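Local coordinates for protein hydrogenase 3 maturation protease (Escherichia coli, PDB 2E85) that cleaves a short C-terminal peptide from the precursor of HycE, the large subunit of hydrogenase 3, during maturation of that enzyme, at residues D49-A52 / I53-L56; H93-L97 / N98-D102. The protein carries 1 engineered substitution. All blocks are in the same frame, centred on the assembly; numbering follows the deposited sequence.

Contact 1 (D49-A52 / I53-L56). With CA (calcium ion), chain E.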
# COMPACT_ATOMS: atom_id res chain seq x y z
N ASP B 49 3.69 -6.45 -5.91
CA ASP B 49 4.98 -7.15 -5.95
C ASP B 49 5.41 -7.53 -4.53
O ASP B 49 6.37 -8.27 -4.34
CB ASP B 49 6.07 -6.28 -6.62
CG ASP B 49 5.65 -5.76 -8.01
OD1 ASP B 49 5.12 -6.55 -8.83
OD2 ASP B 49 5.82 -4.54 -8.27
N ILE B 50 4.69 -6.99 -3.55
CA ILE B 50 5.07 -7.15 -2.14
C ILE B 50 5.05 -8.61 -1.66
O ILE B 50 6.01 -9.09 -1.02
CB ILE B 50 4.21 -6.25 -1.22
CG1 ILE B 50 4.45 -4.78 -1.55
CG2 ILE B 50 4.51 -6.54 0.24
CD1 ILE B 50 5.89 -4.23 -1.37
N VAL B 51 3.97 -9.32 -1.99
CA VAL B 51 3.83 -10.71 -1.53
C VAL B 51 5.02 -11.58 -1.98
O VAL B 51 5.59 -12.30 -1.16
CB VAL B 51 2.45 -11.30 -1.92
CG1 VAL B 51 2.39 -12.80 -1.59
CG2 VAL B 51 1.35 -10.56 -1.15
N ALA B 52 5.42 -11.45 -3.25
CA ALA B 52 6.56 -12.20 -3.78
C ALA B 52 7.86 -11.84 -3.09
O ALA B 52 8.66 -12.71 -2.78
CB ALA B 52 6.70 -11.99 -5.29
N ILE B 53 8.08 -10.54 -2.90
CA ILE B 53 9.30 -10.08 -2.23
C ILE B 53 9.38 -10.67 -0.83
O ILE B 53 10.42 -11.19 -0.43
CB ILE B 53 9.39 -8.56 -2.19
CG1 ILE B 53 9.51 -8.01 -3.62
CG2 ILE B 53 10.61 -8.09 -1.35
CD1 ILE B 53 10.66 -8.52 -4.50
N ARG B 54 8.28 -10.64 -0.07
CA ARG B 54 8.31 -11.18 1.30
C ARG B 54 8.60 -12.68 1.31
O ARG B 54 9.36 -13.17 2.16
CB ARG B 54 7.00 -10.92 2.03
CG ARG B 54 6.67 -9.49 2.27
CD ARG B 54 5.45 -9.39 3.19
NE ARG B 54 4.33 -10.27 2.81
CZ ARG B 54 3.07 -10.11 3.23
NH1 ARG B 54 2.77 -9.09 4.03
NH2 ARG B 54 2.11 -10.94 2.84
N GLU B 55 8.02 -13.40 0.35
CA GLU B 55 8.18 -14.85 0.20
C GLU B 55 9.60 -15.25 -0.18
O GLU B 55 10.07 -16.34 0.20
CB GLU B 55 7.16 -15.41 -0.79
CG GLU B 55 5.70 -15.37 -0.29
CD GLU B 55 5.52 -16.04 1.07
OE1 GLU B 55 5.98 -17.20 1.22
OE2 GLU B 55 4.93 -15.41 1.98
N LEU B 56 10.30 -14.36 -0.89
CA LEU B 56 11.71 -14.56 -1.24
C LEU B 56 12.62 -14.50 -0.00
O LEU B 56 13.76 -15.01 -0.04
CB LEU B 56 12.14 -13.54 -2.30
CG LEU B 56 11.72 -13.86 -3.74
CD1 LEU B 56 11.86 -12.57 -4.60
CD2 LEU B 56 12.53 -15.03 -4.32
CA CA E . 3.89 -4.52 -9.92
O HOH W 1 4.09 -12.81 1.43
O HOH W 2 3.36 -6.32 -11.56
O HOH W 3 2.39 -3.32 -11.47

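Contact 2 (H93-L97 / N98-D102)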
# COMPACT_ATOMS: atom_id res chain seq x y z
N HIS B 93 -1.23 4.35 -7.39
CA HIS B 93 -2.56 4.15 -6.79
C HIS B 93 -2.82 5.14 -5.67
O HIS B 93 -3.77 5.00 -4.88
CB HIS B 93 -2.72 2.71 -6.29
CG HIS B 93 -2.58 1.69 -7.38
ND1 HIS B 93 -3.39 1.69 -8.49
CD2 HIS B 93 -1.73 0.65 -7.53
CE1 HIS B 93 -3.04 0.70 -9.29
NE2 HIS B 93 -2.04 0.05 -8.73
N ASN B 94 -1.92 6.13 -5.58
CA ASN B 94 -1.94 7.12 -4.50
C ASN B 94 -1.79 6.55 -3.10
O ASN B 94 -2.29 7.12 -2.13
CB ASN B 94 -3.13 8.07 -4.61
CG ASN B 94 -2.90 9.16 -5.66
OD1 ASN B 94 -3.80 9.52 -6.41
ND2 ASN B 94 -1.69 9.68 -5.71
N MET B 95 -1.07 5.44 -2.99
CA MET B 95 -0.60 4.96 -1.70
C MET B 95 0.70 5.69 -1.36
O MET B 95 1.59 5.79 -2.22
CB MET B 95 -0.46 3.42 -1.73
CG MET B 95 0.79 2.78 -1.26
SD MET B 95 0.33 1.23 -0.44
CE MET B 95 -0.61 2.16 0.82
N PRO B 96 0.83 6.20 -0.12
CA PRO B 96 2.12 6.81 0.21
C PRO B 96 3.26 5.79 0.20
O PRO B 96 3.19 4.73 0.83
CB PRO B 96 1.90 7.41 1.61
CG PRO B 96 0.66 6.78 2.12
CD PRO B 96 -0.15 6.30 0.97
N LEU B 97 4.31 6.09 -0.55
CA LEU B 97 5.37 5.10 -0.72
C LEU B 97 6.06 4.70 0.60
O LEU B 97 6.51 3.57 0.74
CB LEU B 97 6.40 5.59 -1.73
CG LEU B 97 7.50 4.60 -2.11
CD1 LEU B 97 6.96 3.31 -2.69
CD2 LEU B 97 8.48 5.24 -3.06
N ASN B 98 6.13 5.63 1.56
CA ASN B 98 6.79 5.34 2.83
C ASN B 98 6.13 4.18 3.56
O ASN B 98 6.80 3.45 4.28
CB ASN B 98 6.89 6.58 3.71
CG ASN B 98 5.62 6.87 4.47
OD1 ASN B 98 4.63 7.34 3.91
ND2 ASN B 98 5.63 6.55 5.76
N TYR B 99 4.82 4.01 3.35
CA TYR B 99 4.10 2.89 3.97
C TYR B 99 4.72 1.55 3.56
O TYR B 99 5.05 0.73 4.40
CB TYR B 99 2.58 2.95 3.68
CG TYR B 99 1.80 3.58 4.81
CD1 TYR B 99 2.28 4.72 5.45
CD2 TYR B 99 0.60 3.02 5.27
CE1 TYR B 99 1.59 5.31 6.51
CE2 TYR B 99 -0.09 3.60 6.35
CZ TYR B 99 0.40 4.75 6.95
OH TYR B 99 -0.26 5.34 8.00
N LEU B 100 4.91 1.38 2.25
CA LEU B 100 5.51 0.16 1.72
C LEU B 100 6.95 0.00 2.15
O LEU B 100 7.34 -1.08 2.57
CB LEU B 100 5.46 0.14 0.21
CG LEU B 100 4.08 0.20 -0.45
CD1 LEU B 100 3.48 1.55 -0.12
CD2 LEU B 100 4.24 0.03 -1.95
N ILE B 101 7.73 1.08 2.04
CA ILE B 101 9.17 1.01 2.37
C ILE B 101 9.40 0.70 3.85
O ILE B 101 10.22 -0.16 4.19
CB ILE B 101 9.93 2.33 2.03
CG1 ILE B 101 9.73 2.71 0.56
CG2 ILE B 101 11.43 2.21 2.37
CD1 ILE B 101 10.24 1.70 -0.50
N ASP B 102 8.68 1.42 4.71
CA ASP B 102 8.85 1.27 6.16
C ASP B 102 8.49 -0.16 6.60
O ASP B 102 9.16 -0.75 7.46
CB ASP B 102 8.04 2.31 6.93
CG ASP B 102 8.49 3.76 6.65
OD1 ASP B 102 9.55 3.96 5.97
OD2 ASP B 102 7.79 4.71 7.09

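Contact 1 (D49-A52 / I53-L56)
Arg54 lays its CG over the first turn of helix 50-56, 4.2 Å from Ile50 CG2, and its NH2 passes Val51 CG2 at 4.1 Å. Its chain runs back along the helix and then bends at chi3 (-47°), which brings NE to water 1, lying in the guanidinium plane at the edge. That water accepts from Arg54 NE at 2.9 Å and donates both to Val51 O and, at 2.8 Å, to Glu55 OE2, tying arginine and glutamate to one backbone carbonyl. Val51 O therefore has a second donor besides Glu55 N. The backbone here makes the i to i+4 bonds of an alpha-helix; the straightest joins Arg54 N to Ile50 O (2.9 Å, N-H...O 166°). The first, Ile53 N to Asp49 O, ties this turn to a calcium ligand: Asp49 is bidentate, with OD1 at 2.6 Å and OD2 at 2.5 Å from the ion. Two waters, Gly42, Ala45 and Asn48 complete the site. Arg54 NH1 bonds Asn98 of the second subunit, whose Tyr99 receives a cation-pi contact. On the sheet side, Ile53 and Leu56 pack on strands 6-11 and 38-43, while Ile50 and Arg54 touch Leu104 and Asp107 of helix 97-108.

Contact 2 (H93-L97 / N98-D102)
The entry into helix 97-108, where an extended Met95-Pro96 lead-in turns into the first helical residues, is set by two backbone bonds of different quality; the loop before it also carries His93, a nickel ligand by similarity. Tyr99 N reaches Pro96 O, an i to i+3 bond, at 3.1 Å from well above the carbonyl plane, with an N-H...O angle of 141°. From the next carbonyl, Leu97 O, the bond is i to i+4, to Ile101 N, of the same length but almost straight (169°), as in a regular alpha-helix. Apolar groups follow the same turn. Leu97 has CG anti to its own N (chi1 -174°), which carries the branch beside the helix to place CG 4.0 Å from Ile101 CG1, the two side chains crossing at a slant. Pro96 CG lies 4.2 Å from Tyr99 CD1, obliquely to the ring, and Pro96 CB approaches Asn98 OD1 at 3.6 Å. The buried Asn98 amide works in two directions: OD1 accepts from Arg54 NH1 of the second subunit, and ND2 turns to Asp102 within the helix. A leucine in place of Asn98 would probably deprive Arg54 NH1 of the second subunit and Asp102 OD2 of this amide partner. Tyr99 OH likewise bonds Asp107 of the second subunit. Asn98 ND2 meets Asp102 OD2 at 3.1 Å, the acceptor lying near the amide plane while the donor stands above the carboxylate plane.

In the fold
Contact 1 and contact 2 lie in series along the chain, their centres 15 Å apart and their nearest atoms about 5 Å apart without touching. Their direct meeting is across the two-copy assembly, where, besides the Arg54 link, Ile50 of 49-56 in one subunit packs on Pro96 and Tyr99 of 93-102 in the other. Each holds a residue of a metal site, one observed and one inferred: the side chain of the calcium ligand Asp49 is about 9 Å from that of His93, a nickel ligand by similarity. Asp65, another such ligand, which binds calcium in this structure, has its side chain about 6 Å from that of Leu97 and about 10 Å from that of Asp49.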